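Local coordinates for Lmo0135 protein (Listeria monocytogenes EGD-e, PDB 5ISU), which serves as the substrate-binding protein of an ABC transporter, probably one that takes up peptides, at residues L20-T25 against R493-L498; Y75-K80 against N146-F151; V123-E126 against T132-F135; E265-L270 against Q340-Y345; S382-D387 against A391-A396. One frame throughout, in Å; residues are numbered along the deposited sequence. Where two conformers were deposited one is given.

Interaction 1. Residues L20-T25 against R493-L498; sequences LIIGVT and RDLSKL
L20 and I22 meet L495 and L498 purely through methyl groups, and the flat groups close by, the carboxylate of D494 and the guanidinium of R493, lie next to this contact in the 493-498 loop. The D494 carboxylate is met above one face of its plane by two donors of S496: OG lies 2.6 Å from D494 OD1, and the backbone N lies 3.0 Å from the same D494 OD1, the latter bond closing an Asx turn. R493 carries D494 CB over one face of its guanidinium, toward the rim. The turn leads into the 3-10 segment 495-497, which places L495 and, just after it, L498 against the strand. The ends of I22 and L495 meet head on, with I22 CD1 3.8 Å from L495 CD1. The extended chi2 of I22 (-178°) carries its terminal methyl out to that meeting. L20 CD2 rests at 3.8 Å against L498 CD1, while L495 CD2 is a looser neighbour. All four side chains are buried. Strand 19-24 is an outermost strand of its four-stranded sheet, hydrogen-bonded to strand 208-213; the 493-498 loop packs over it from the C-terminal part of the chain, with L498 also touching A484 of helix 481-484.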
# COMPACT_ATOMS: atom_id res chain seq x y z
N LEU A 20 -25.60 -3.48 3.35
CA LEU A 20 -24.67 -2.83 2.43
C LEU A 20 -23.98 -3.94 1.66
O LEU A 20 -23.49 -4.89 2.26
CB LEU A 20 -23.62 -2.01 3.15
CG LEU A 20 -22.58 -1.30 2.26
CD1 LEU A 20 -23.22 -0.19 1.45
CD2 LEU A 20 -21.46 -0.72 3.10
N ILE A 21 -23.96 -3.80 0.34
CA ILE A 21 -23.32 -4.76 -0.55
C ILE A 21 -22.12 -4.05 -1.15
O ILE A 21 -22.27 -2.99 -1.75
CB ILE A 21 -24.26 -5.13 -1.71
CG1 ILE A 21 -25.60 -5.62 -1.18
CG2 ILE A 21 -23.62 -6.21 -2.57
CD1 ILE A 21 -25.52 -6.96 -0.51
N ILE A 22 -20.93 -4.63 -0.97
CA ILE A 22 -19.69 -4.03 -1.47
C ILE A 22 -19.09 -4.90 -2.56
O ILE A 22 -18.92 -6.10 -2.39
CB ILE A 22 -18.67 -3.87 -0.35
CG1 ILE A 22 -19.32 -3.22 0.88
CG2 ILE A 22 -17.45 -3.09 -0.84
CD1 ILE A 22 -18.36 -2.99 2.02
N GLY A 23 -18.76 -4.29 -3.68
CA GLY A 23 -18.21 -5.03 -4.82
C GLY A 23 -16.70 -5.15 -4.73
O GLY A 23 -16.03 -4.15 -4.50
N VAL A 24 -16.19 -6.37 -4.84
CA VAL A 24 -14.75 -6.62 -4.87
C VAL A 24 -14.48 -7.44 -6.13
O VAL A 24 -15.40 -8.03 -6.71
CB VAL A 24 -14.23 -7.31 -3.61
CG1 VAL A 24 -14.45 -6.42 -2.41
CG2 VAL A 24 -14.90 -8.66 -3.39
N THR A 25 -13.22 -7.51 -6.54
CA THR A 25 -12.87 -8.15 -7.81
C THR A 25 -12.49 -9.64 -7.78
O THR A 25 -12.68 -10.32 -8.80
CB THR A 25 -11.73 -7.38 -8.50
OG1 THR A 25 -10.57 -7.36 -7.66
CG2 THR A 25 -12.18 -5.95 -8.82
N ARG A 493 -12.03 3.08 6.33
CA ARG A 493 -11.34 2.78 7.57
C ARG A 493 -12.26 2.02 8.47
O ARG A 493 -11.87 0.99 9.06
CB ARG A 493 -10.91 4.08 8.25
CG ARG A 493 -10.10 3.94 9.55
CD ARG A 493 -9.87 5.31 10.20
NE ARG A 493 -11.15 5.99 10.40
CZ ARG A 493 -12.00 5.78 11.41
NH1 ARG A 493 -11.71 4.93 12.37
NH2 ARG A 493 -13.15 6.42 11.44
N ASP A 494 -13.51 2.50 8.54
CA ASP A 494 -14.48 1.93 9.44
C ASP A 494 -15.91 2.03 8.87
O ASP A 494 -16.54 3.09 8.90
CB ASP A 494 -14.38 2.64 10.79
CG ASP A 494 -15.19 1.95 11.90
OD1 ASP A 494 -16.00 1.05 11.61
OD2 ASP A 494 -15.00 2.32 13.08
N LEU A 495 -16.41 0.89 8.42
CA LEU A 495 -17.73 0.78 7.83
C LEU A 495 -18.89 0.95 8.81
O LEU A 495 -20.03 1.10 8.38
CB LEU A 495 -17.86 -0.58 7.13
CG LEU A 495 -16.99 -0.85 5.89
CD1 LEU A 495 -17.00 -2.32 5.51
CD2 LEU A 495 -17.47 -0.01 4.74
N SER A 496 -18.61 0.89 10.12
CA SER A 496 -19.65 1.03 11.15
C SER A 496 -20.23 2.44 11.20
O SER A 496 -21.30 2.64 11.80
CB SER A 496 -19.11 0.66 12.55
OG SER A 496 -18.14 1.60 12.98
N LYS A 497 -19.52 3.40 10.59
CA LYS A 497 -19.99 4.79 10.49
C LYS A 497 -20.96 5.04 9.32
O LYS A 497 -21.65 6.08 9.30
CB LYS A 497 -18.81 5.76 10.38
CG LYS A 497 -17.77 5.62 11.50
CD LYS A 497 -18.37 5.60 12.90
CE LYS A 497 -17.29 5.37 13.95
NZ LYS A 497 -17.90 5.18 15.29
N LEU A 498 -21.04 4.12 8.36
CA LEU A 498 -21.99 4.31 7.23
C LEU A 498 -23.40 4.04 7.70
O LEU A 498 -23.61 3.28 8.64
CB LEU A 498 -21.65 3.40 6.04
CG LEU A 498 -20.29 3.61 5.37
CD1 LEU A 498 -20.10 2.61 4.24
CD2 LEU A 498 -20.14 5.03 4.84

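Interaction 2. Residues Y75-K80 against N146-F151; sequences YTVKLK and NTIKTF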
# COMPACT_ATOMS: atom_id res chain seq x y z
N TYR A 75 8.54 0.79 24.48
CA TYR A 75 7.25 1.27 24.00
C TYR A 75 6.15 0.64 24.85
O TYR A 75 6.02 -0.57 24.88
CB TYR A 75 7.05 0.90 22.52
CG TYR A 75 7.97 1.61 21.54
CD1 TYR A 75 9.33 1.35 21.51
CD2 TYR A 75 7.47 2.52 20.62
CE1 TYR A 75 10.18 2.00 20.61
CE2 TYR A 75 8.29 3.17 19.72
CZ TYR A 75 9.64 2.91 19.71
OH TYR A 75 10.45 3.57 18.79
N THR A 76 5.36 1.46 25.51
CA THR A 76 4.29 0.99 26.36
C THR A 76 2.94 1.34 25.75
O THR A 76 2.63 2.52 25.53
CB THR A 76 4.38 1.64 27.74
OG1 THR A 76 5.66 1.34 28.32
CG2 THR A 76 3.30 1.14 28.67
N VAL A 77 2.12 0.32 25.50
CA VAL A 77 0.78 0.49 24.94
C VAL A 77 -0.28 0.14 25.99
O VAL A 77 -0.25 -0.95 26.58
CB VAL A 77 0.55 -0.46 23.73
CG1 VAL A 77 -0.86 -0.28 23.16
CG2 VAL A 77 1.58 -0.22 22.64
N LYS A 78 -1.20 1.07 26.23
CA LYS A 78 -2.32 0.87 27.14
C LYS A 78 -3.56 0.60 26.29
O LYS A 78 -3.84 1.36 25.36
CB LYS A 78 -2.58 2.13 27.98
CG LYS A 78 -1.62 2.43 29.14
CD LYS A 78 -1.81 1.46 30.30
CE LYS A 78 -1.25 2.01 31.61
NZ LYS A 78 0.19 2.40 31.57
N LEU A 79 -4.31 -0.45 26.61
CA LEU A 79 -5.54 -0.82 25.88
C LEU A 79 -6.77 -0.24 26.53
O LEU A 79 -6.76 0.11 27.69
CB LEU A 79 -5.71 -2.35 25.85
CG LEU A 79 -4.66 -3.22 25.15
CD1 LEU A 79 -5.06 -4.69 25.16
CD2 LEU A 79 -4.48 -2.76 23.71
N LYS A 80 -7.86 -0.18 25.78
CA LYS A 80 -9.14 0.24 26.34
C LYS A 80 -9.66 -0.89 27.25
O LYS A 80 -9.26 -2.05 27.10
CB LYS A 80 -10.13 0.60 25.22
CG LYS A 80 -9.72 1.88 24.49
CD LYS A 80 -10.63 2.29 23.34
CE LYS A 80 -10.08 3.58 22.73
NZ LYS A 80 -10.71 3.95 21.44
N ASN A 146 5.71 2.91 13.78
CA ASN A 146 4.83 2.64 12.66
C ASN A 146 4.31 1.19 12.69
O ASN A 146 3.13 0.94 12.39
CB ASN A 146 5.56 2.87 11.35
CG ASN A 146 4.68 2.62 10.14
OD1 ASN A 146 3.71 3.33 9.91
ND2 ASN A 146 5.04 1.62 9.35
N THR A 147 5.19 0.25 13.03
CA THR A 147 4.80 -1.15 13.15
C THR A 147 3.69 -1.29 14.21
O THR A 147 2.74 -2.04 14.02
CB THR A 147 6.02 -2.02 13.52
OG1 THR A 147 7.04 -1.86 12.53
CG2 THR A 147 5.63 -3.45 13.59
N ILE A 148 3.80 -0.57 15.32
CA ILE A 148 2.76 -0.60 16.35
C ILE A 148 1.44 -0.01 15.80
O ILE A 148 0.36 -0.49 16.15
CB ILE A 148 3.19 0.16 17.63
CG1 ILE A 148 4.27 -0.62 18.36
CG2 ILE A 148 2.02 0.35 18.59
CD1 ILE A 148 4.83 0.11 19.57
N LYS A 149 1.54 1.03 14.97
CA LYS A 149 0.36 1.70 14.37
C LYS A 149 -0.30 0.94 13.21
O LYS A 149 -1.30 1.41 12.69
CB LYS A 149 0.73 3.08 13.84
CG LYS A 149 1.35 4.03 14.83
CD LYS A 149 0.42 4.46 15.93
CE LYS A 149 1.06 5.62 16.68
NZ LYS A 149 0.17 6.11 17.75
N THR A 150 0.28 -0.18 12.78
CA THR A 150 -0.28 -1.01 11.70
C THR A 150 -0.49 -2.45 12.20
O THR A 150 -0.46 -3.40 11.41
CB THR A 150 0.66 -1.01 10.44
OG1 THR A 150 1.98 -1.47 10.80
CG2 THR A 150 0.77 0.39 9.84
N PHE A 151 -0.79 -2.59 13.49
CA PHE A 151 -0.91 -3.87 14.15
C PHE A 151 -2.34 -4.28 14.54
O PHE A 151 -3.03 -3.57 15.29
CB PHE A 151 -0.06 -3.81 15.43
CG PHE A 151 0.17 -5.14 16.06
CD1 PHE A 151 1.25 -5.91 15.69
CD2 PHE A 151 -0.68 -5.63 17.03
CE1 PHE A 151 1.48 -7.15 16.26
CE2 PHE A 151 -0.46 -6.86 17.61
CZ PHE A 151 0.63 -7.62 17.23
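V77 and I148 mark the closest backbone approach, their CA atoms 8.9 Å apart, a spacing bridged by side chains and not by main-chain bonds. V77 lies midway along the extended run 75-79, where alternate residues Y75 and V77 face the other segment and T76 points away. I148 lies on helix 144-148. Just beyond it the chain turns, and the hydroxyl T150 OG1 donates to the carbonyl N146 O at 3.1 Å, tilted 29° out of the carbonyl plane; a weak backbone bond from T150 N to T147 O accompanies it. Here a helix packs against the face of a sheet: strand 74-79 is part of a five-stranded antiparallel sheet, and helix 144-148 lies against the side of it formed by Y75 and V77. I148 does all the touching from the helix, using two branches. Its CG1 branch is anti to the carbonyl carbon (chi1 -71°) and runs on extended, which brings CD1 to the tyrosine: I148 CD1 is 3.7 Å from Y75 CD2 and 3.8 Å from Y75 CB, approaching the ring at a slant near its root. The other branch serves the valine, with I148 CG2 at 4.1 Å from V77 CG2 as the two side chains run antiparallel alongside one another. F144, one turn earlier on the same helix, meets the Y75 ring edge-to-face, and I148 also touches L66 on the adjoining strand 63-68, while F135 of strand 132-136 packs beside both Y75 and V77.

Interaction 3. Residues V123-E126 against T132-F135; sequences VKVE and TVKF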
# COMPACT_ATOMS: atom_id res chain seq x y z
N VAL A 123 12.30 -8.29 19.31
CA VAL A 123 11.77 -7.38 20.33
C VAL A 123 11.17 -8.27 21.44
O VAL A 123 10.67 -9.35 21.15
CB VAL A 123 10.64 -6.46 19.77
CG1 VAL A 123 9.47 -7.26 19.21
CG2 VAL A 123 10.13 -5.50 20.84
N LYS A 124 11.28 -7.86 22.70
CA LYS A 124 10.63 -8.61 23.78
C LYS A 124 9.31 -7.92 24.07
O LYS A 124 9.19 -6.71 23.94
CB LYS A 124 11.52 -8.76 25.03
CG LYS A 124 12.41 -10.01 24.98
CD LYS A 124 13.04 -10.44 26.32
CE LYS A 124 14.35 -9.73 26.65
NZ LYS A 124 14.24 -8.25 26.75
N VAL A 125 8.30 -8.72 24.39
CA VAL A 125 6.97 -8.19 24.68
C VAL A 125 6.45 -8.83 25.96
O VAL A 125 6.68 -10.02 26.21
CB VAL A 125 6.03 -8.36 23.47
CG1 VAL A 125 5.80 -9.83 23.14
CG2 VAL A 125 4.71 -7.66 23.74
N GLU A 126 5.73 -8.06 26.75
CA GLU A 126 5.25 -8.51 28.05
C GLU A 126 3.92 -7.85 28.41
O GLU A 126 3.69 -6.69 28.09
CB GLU A 126 6.32 -8.12 29.10
CG GLU A 126 6.03 -8.51 30.54
CD GLU A 126 7.05 -7.95 31.53
OE1 GLU A 126 7.95 -7.15 31.14
OE2 GLU A 126 6.94 -8.29 32.73
N THR A 132 -2.20 -3.54 29.61
CA THR A 132 -0.88 -2.92 29.41
C THR A 132 0.13 -3.86 28.76
O THR A 132 0.47 -4.89 29.32
CB THR A 132 -0.28 -2.41 30.75
OG1 THR A 132 -1.18 -1.49 31.38
CG2 THR A 132 1.10 -1.71 30.53
N VAL A 133 0.62 -3.48 27.59
CA VAL A 133 1.63 -4.23 26.84
C VAL A 133 2.91 -3.41 26.85
O VAL A 133 2.87 -2.20 26.56
CB VAL A 133 1.21 -4.42 25.37
CG1 VAL A 133 2.14 -5.39 24.67
CG2 VAL A 133 -0.22 -4.94 25.27
N LYS A 134 4.04 -4.04 27.17
CA LYS A 134 5.35 -3.35 27.20
C LYS A 134 6.27 -4.03 26.19
O LYS A 134 6.51 -5.24 26.30
CB LYS A 134 5.99 -3.44 28.58
CG LYS A 134 7.30 -2.68 28.70
CD LYS A 134 8.26 -3.27 29.72
CE LYS A 134 7.73 -3.18 31.14
NZ LYS A 134 8.69 -3.80 32.10
N PHE A 135 6.77 -3.26 25.23
CA PHE A 135 7.71 -3.75 24.23
C PHE A 135 9.08 -3.21 24.60
O PHE A 135 9.22 -2.02 24.87
CB PHE A 135 7.41 -3.22 22.82
CG PHE A 135 6.10 -3.67 22.22
CD1 PHE A 135 4.95 -2.92 22.41
CD2 PHE A 135 6.04 -4.78 21.41
CE1 PHE A 135 3.75 -3.30 21.82
CE2 PHE A 135 4.85 -5.18 20.82
CZ PHE A 135 3.69 -4.44 21.03
O HOH W 1 9.05 -5.92 27.17
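V125 and E126 pair with F135 and K134 in the β hairpin formed by strands 121-129 and 132-136, whose short segments run at 163° to each other. E126 and K134 form an antiparallel hydrogen-bonded pair. K134 N reaches E126 O at 2.8 Å in a nearly straight bond, whereas E126 N to K134 O, at 3.0 Å, is more bent, with an N-H...O angle of 136°. V125 and F135 make the adjoining non-hydrogen-bonded pair and put their side chains side by side on the face turned to helix 93-104. There V125 CG2 sits over the phenyl face of F135, 4.2 Å from the ring centroid in a CH-pi contact, and also touches V133 CG1 at 3.6 Å. V123 CG2 comes to the ring edge near its plane. On the other face E126 and K134 run alongside each other with their first torsions anti to the backbone N; the glutamate stays extended, and a bend at chi3 of the lysine helps bring K134 NZ to 3.6 Å from E126 OE1, a long salt bridge near solvent. K134 O has a second donor: a water 2.8 Å from K134 O also donates a weak bond to K124 O.

Interaction 4. Residues E265-L270 against Q340-Y345; sequences ENQPAL and QKLTVY
Q267 extends its side chain from the 265-270 loop across L342 and toward T343, and its carboxamide does all the close touching. With chi1 at -70° its CG lies beside the backbone N, and an otherwise extended chain carries the amide out to strand 341-347. Q267 OE1 packs 4.0 Å from L342 CD2, the branch that turns aside where CD1 continues the chain (chi2 -180°). The glutamine crosses T343 at about a right angle, where Q267 NE2 and T343 OG1 stay 4.1 Å apart and a water joins them: it accepts from Q267 NE2 at 2.8 Å and donates to T343 OG1 at 3.1 Å. The threonine hydroxyl is set between its own backbone N and carbonyl carbon (chi1 55°), and it bonds as well to D392 O. Further bonds fix the rotation of the amide, since OE1 takes the S394 hydroxyl and NE2 meets A391 O. S394 OG also bonds T343 N, tying the glutamine to the strand through the 391-394 loop. The contact sets the loop between strand 248-263 and helix 273-281 against strand 341-347, which opens a beta-alpha-beta unit (helix 351-365, parallel strand 370-376) typical of the α/β lobes of periplasmic-binding-protein folds.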
# COMPACT_ATOMS: atom_id res chain seq x y z
N GLU A 265 19.66 -0.75 -14.78
CA GLU A 265 21.11 -0.59 -14.88
C GLU A 265 21.89 -1.87 -15.24
O GLU A 265 23.10 -1.82 -15.38
CB GLU A 265 21.67 0.08 -13.63
CG GLU A 265 21.08 1.47 -13.43
CD GLU A 265 21.73 2.26 -12.31
OE1 GLU A 265 22.91 2.03 -11.99
OE2 GLU A 265 21.05 3.17 -11.77
N ASN A 266 21.20 -3.01 -15.35
CA ASN A 266 21.87 -4.24 -15.83
C ASN A 266 22.18 -4.11 -17.34
O ASN A 266 23.06 -4.80 -17.85
CB ASN A 266 21.07 -5.51 -15.53
CG ASN A 266 21.08 -5.89 -14.05
OD1 ASN A 266 21.91 -5.39 -13.27
ND2 ASN A 266 20.19 -6.81 -13.67
N GLN A 267 21.44 -3.23 -18.04
CA GLN A 267 21.74 -2.95 -19.44
C GLN A 267 22.86 -1.93 -19.40
O GLN A 267 22.71 -0.88 -18.79
CB GLN A 267 20.53 -2.39 -20.21
CG GLN A 267 19.41 -3.40 -20.44
CD GLN A 267 18.47 -3.01 -21.58
OE1 GLN A 267 18.49 -1.87 -22.05
NE2 GLN A 267 17.65 -3.95 -22.03
N PRO A 268 24.02 -2.23 -20.02
CA PRO A 268 25.15 -1.29 -19.95
C PRO A 268 24.82 0.18 -20.25
O PRO A 268 25.26 1.06 -19.51
CB PRO A 268 26.13 -1.85 -20.98
CG PRO A 268 25.82 -3.31 -21.05
CD PRO A 268 24.36 -3.46 -20.77
N ALA A 269 24.05 0.45 -21.30
CA ALA A 269 23.73 1.83 -21.68
C ALA A 269 23.09 2.69 -20.57
O ALA A 269 23.43 3.86 -20.43
CB ALA A 269 22.87 1.86 -22.94
N LEU A 270 22.19 2.09 -19.79
CA LEU A 270 21.51 2.81 -18.69
C LEU A 270 22.35 3.07 -17.43
O LEU A 270 21.84 3.64 -16.45
CB LEU A 270 20.22 2.08 -18.33
CG LEU A 270 19.23 2.08 -19.49
CD1 LEU A 270 18.15 1.04 -19.23
CD2 LEU A 270 18.64 3.47 -19.72
N GLN A 340 21.02 1.51 -31.50
CA GLN A 340 20.44 0.52 -30.60
C GLN A 340 19.04 0.96 -30.15
O GLN A 340 18.74 2.15 -30.07
CB GLN A 340 21.36 0.33 -29.40
CG GLN A 340 20.99 -0.84 -28.51
CD GLN A 340 22.05 -1.14 -27.47
OE1 GLN A 340 22.79 -0.25 -27.04
NE2 GLN A 340 22.13 -2.40 -27.05
N LYS A 341 18.21 -0.03 -29.85
CA LYS A 341 16.81 0.18 -29.48
C LYS A 341 16.56 -0.23 -28.03
O LYS A 341 17.15 -1.20 -27.55
CB LYS A 341 15.94 -0.63 -30.45
CG LYS A 341 16.13 -0.20 -31.91
CD LYS A 341 15.69 -1.24 -32.93
CE LYS A 341 14.19 -1.43 -33.00
NZ LYS A 341 13.82 -2.47 -34.00
N LEU A 342 15.70 0.52 -27.35
CA LEU A 342 15.37 0.25 -25.95
C LEU A 342 14.00 -0.36 -25.83
O LEU A 342 13.14 -0.14 -26.68
CB LEU A 342 15.44 1.53 -25.11
CG LEU A 342 16.80 2.21 -25.00
CD1 LEU A 342 16.68 3.46 -24.13
CD2 LEU A 342 17.85 1.25 -24.42
N THR A 343 13.80 -1.11 -24.75
CA THR A 343 12.54 -1.80 -24.50
C THR A 343 11.84 -1.29 -23.24
O THR A 343 12.48 -1.05 -22.20
CB THR A 343 12.76 -3.32 -24.36
OG1 THR A 343 13.75 -3.59 -23.36
CG2 THR A 343 13.23 -3.92 -25.69
N VAL A 344 10.52 -1.10 -23.34
CA VAL A 344 9.71 -0.72 -22.18
C VAL A 344 8.76 -1.88 -21.91
O VAL A 344 7.97 -2.26 -22.77
CB VAL A 344 8.95 0.61 -22.36
CG1 VAL A 344 8.12 0.64 -23.65
CG2 VAL A 344 8.07 0.88 -21.13
N TYR A 345 8.90 -2.49 -20.74
CA TYR A 345 8.07 -3.63 -20.35
C TYR A 345 7.01 -3.16 -19.38
O TYR A 345 7.31 -2.46 -18.44
CB TYR A 345 8.93 -4.75 -19.72
CG TYR A 345 9.58 -5.72 -20.71
CD1 TYR A 345 10.67 -5.33 -21.50
CD2 TYR A 345 9.14 -7.04 -20.81
CE1 TYR A 345 11.27 -6.22 -22.39
CE2 TYR A 345 9.74 -7.94 -21.70
CZ TYR A 345 10.80 -7.52 -22.48
OH TYR A 345 11.39 -8.43 -23.35
O HOH W 2 16.59 -3.83 -24.61

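Interaction 5. Residues S382-D387 against A391-A396; sequences SNITLD and ADYSIA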
# COMPACT_ATOMS: atom_id res chain seq x y z
N SER A 382 6.31 -10.65 -13.67
CA SER A 382 6.91 -10.88 -12.36
C SER A 382 8.21 -11.65 -12.54
O SER A 382 9.26 -11.20 -12.09
CB SER A 382 5.99 -11.68 -11.43
OG SER A 382 4.84 -10.93 -11.10
N ASN A 383 8.14 -12.78 -13.23
CA ASN A 383 9.34 -13.59 -13.49
C ASN A 383 10.47 -12.75 -14.08
O ASN A 383 11.64 -12.96 -13.74
CB ASN A 383 9.02 -14.75 -14.44
CG ASN A 383 7.98 -15.71 -13.89
OD1 ASN A 383 7.62 -15.66 -12.70
ND2 ASN A 383 7.49 -16.59 -14.74
N ILE A 384 10.13 -11.78 -14.93
CA ILE A 384 11.13 -10.91 -15.54
C ILE A 384 11.67 -9.86 -14.58
O ILE A 384 12.89 -9.77 -14.39
CB ILE A 384 10.58 -10.22 -16.81
CG1 ILE A 384 10.44 -11.24 -17.94
CG2 ILE A 384 11.52 -9.11 -17.28
CD1 ILE A 384 9.81 -10.70 -19.20
N THR A 385 10.79 -9.09 -13.96
CA THR A 385 11.22 -8.00 -13.08
C THR A 385 11.56 -8.41 -11.66
O THR A 385 12.19 -7.65 -10.94
CB THR A 385 10.17 -6.86 -13.04
OG1 THR A 385 8.98 -7.31 -12.37
CG2 THR A 385 9.83 -6.40 -14.44
N LEU A 386 11.15 -9.59 -11.23
CA LEU A 386 11.47 -10.05 -9.88
C LEU A 386 12.85 -10.73 -9.89
O LEU A 386 13.40 -11.05 -8.83
CB LEU A 386 10.38 -10.99 -9.36
CG LEU A 386 10.12 -10.95 -7.86
CD1 LEU A 386 9.55 -9.58 -7.46
CD2 LEU A 386 9.16 -12.06 -7.46
N ASP A 387 13.42 -10.91 -11.09
CA ASP A 387 14.74 -11.53 -11.27
C ASP A 387 15.83 -10.45 -11.37
O ASP A 387 16.00 -9.81 -12.41
CB ASP A 387 14.72 -12.40 -12.55
CG ASP A 387 16.02 -13.16 -12.78
OD1 ASP A 387 16.87 -13.23 -11.86
OD2 ASP A 387 16.17 -13.70 -13.90
N ALA A 391 18.26 -8.55 -17.70
CA ALA A 391 18.61 -7.36 -18.49
C ALA A 391 17.82 -7.29 -19.81
O ALA A 391 18.27 -6.67 -20.78
CB ALA A 391 20.11 -7.34 -18.77
N ASP A 392 16.65 -7.92 -19.84
CA ASP A 392 15.79 -7.88 -21.03
C ASP A 392 15.12 -6.53 -21.17
O ASP A 392 15.02 -5.98 -22.26
CB ASP A 392 14.70 -8.95 -20.97
CG ASP A 392 15.25 -10.35 -20.94
OD1 ASP A 392 16.46 -10.56 -21.22
OD2 ASP A 392 14.45 -11.27 -20.66
N TYR A 393 14.66 -5.99 -20.04
CA TYR A 393 13.95 -4.71 -20.03
C TYR A 393 14.88 -3.53 -19.82
O TYR A 393 15.77 -3.57 -18.99
CB TYR A 393 12.83 -4.71 -18.95
CG TYR A 393 13.29 -4.78 -17.48
CD1 TYR A 393 13.57 -6.00 -16.87
CD2 TYR A 393 13.38 -3.62 -16.70
CE1 TYR A 393 13.96 -6.08 -15.54
CE2 TYR A 393 13.77 -3.69 -15.36
CZ TYR A 393 14.06 -4.93 -14.79
OH TYR A 393 14.45 -5.02 -13.47
N SER A 394 14.68 -2.48 -20.61
CA SER A 394 15.45 -1.26 -20.44
C SER A 394 14.68 -0.45 -19.40
O SER A 394 15.26 0.14 -18.49
CB SER A 394 15.53 -0.48 -21.75
OG SER A 394 15.86 -1.33 -22.83
N ILE A 395 13.37 -0.45 -19.55
CA ILE A 395 12.48 0.30 -18.66
C ILE A 395 11.29 -0.58 -18.29
O ILE A 395 10.80 -1.36 -19.12
CB ILE A 395 11.94 1.57 -19.37
CG1 ILE A 395 13.11 2.46 -19.80
CG2 ILE A 395 10.97 2.33 -18.47
CD1 ILE A 395 12.69 3.65 -20.65
N ALA A 396 10.85 -0.45 -17.04
CA ALA A 396 9.69 -1.15 -16.54
C ALA A 396 8.78 -0.17 -15.78
O ALA A 396 9.25 0.63 -14.96
CB ALA A 396 10.10 -2.29 -15.64
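Y393 turns one face of its ring toward T385 while I384 meets the ring at a slant, and these two approaches carry most of the contact. T385 CG2 lies 4.3 Å above the ring plane, displaced toward the rim, with Y393 CE1 its nearest ring atom. The backbone comes close too, T385 CA being 4.2 Å from Y393 CE1. I384 and the tyrosine pass flank to flank; I384 CG2 comes to 3.7 Å of Y393 CD1. This methyl is the branch anti to the backbone N, while CG1 runs off beside N (chi1 -71°). The tyrosine's own first torsion (66°) sets CG between its backbone N and carbonyl carbon and swings the ring back toward the helix. Helix 378-385 is the connection between strands 370-376 and 395-400, which both run parallel to strand 341-347 and flank it in the sheet, making this a beta-alpha-beta crossover that passes over one strand. The contact joins helix 378-385 to the chain entering strand 395-400. Near that strand's start, T385 CG2 meets both A396 CB, at 4.3 Å, and the ring, the two methyls lying on the same side of the ring plane. The polar ends of T385 and Y393 are held elsewhere: T385 OG1 bonds L381 O one turn back, and Y393 OH bonds Y421 O, which anchors the far end of the ring. Within the helical segment, L386 N donates to S382 O, and R388 NH2 bonds T385 O.

Overall arrangement
Interactions 2 and 3 share one antiparallel sheet: strands 74-79 and 132-136 are neighbours, joined by Y75 O to F135 N, and F135 packs against residues of both contacts. Interactions 4 and 5, far from these, are coupled through the parallel strands 341-347 and 395-400 and the Q267-S394 bond. Interaction 1 stands apart, bringing N-terminal strand 19-24 against C-terminal loop 493-498, the other four contacts nested between them in sequence. Interactions 1, 2 and 5 are buried and chiefly apolar, 1 from aliphatic methyls alone, 2 and 5 mainly from methyls against a tyrosine ring. Interaction 3 alone is main-chain pairing, with a salt bridge on its outer face, and interaction 4, partly buried, relies on an amide and a bridging water.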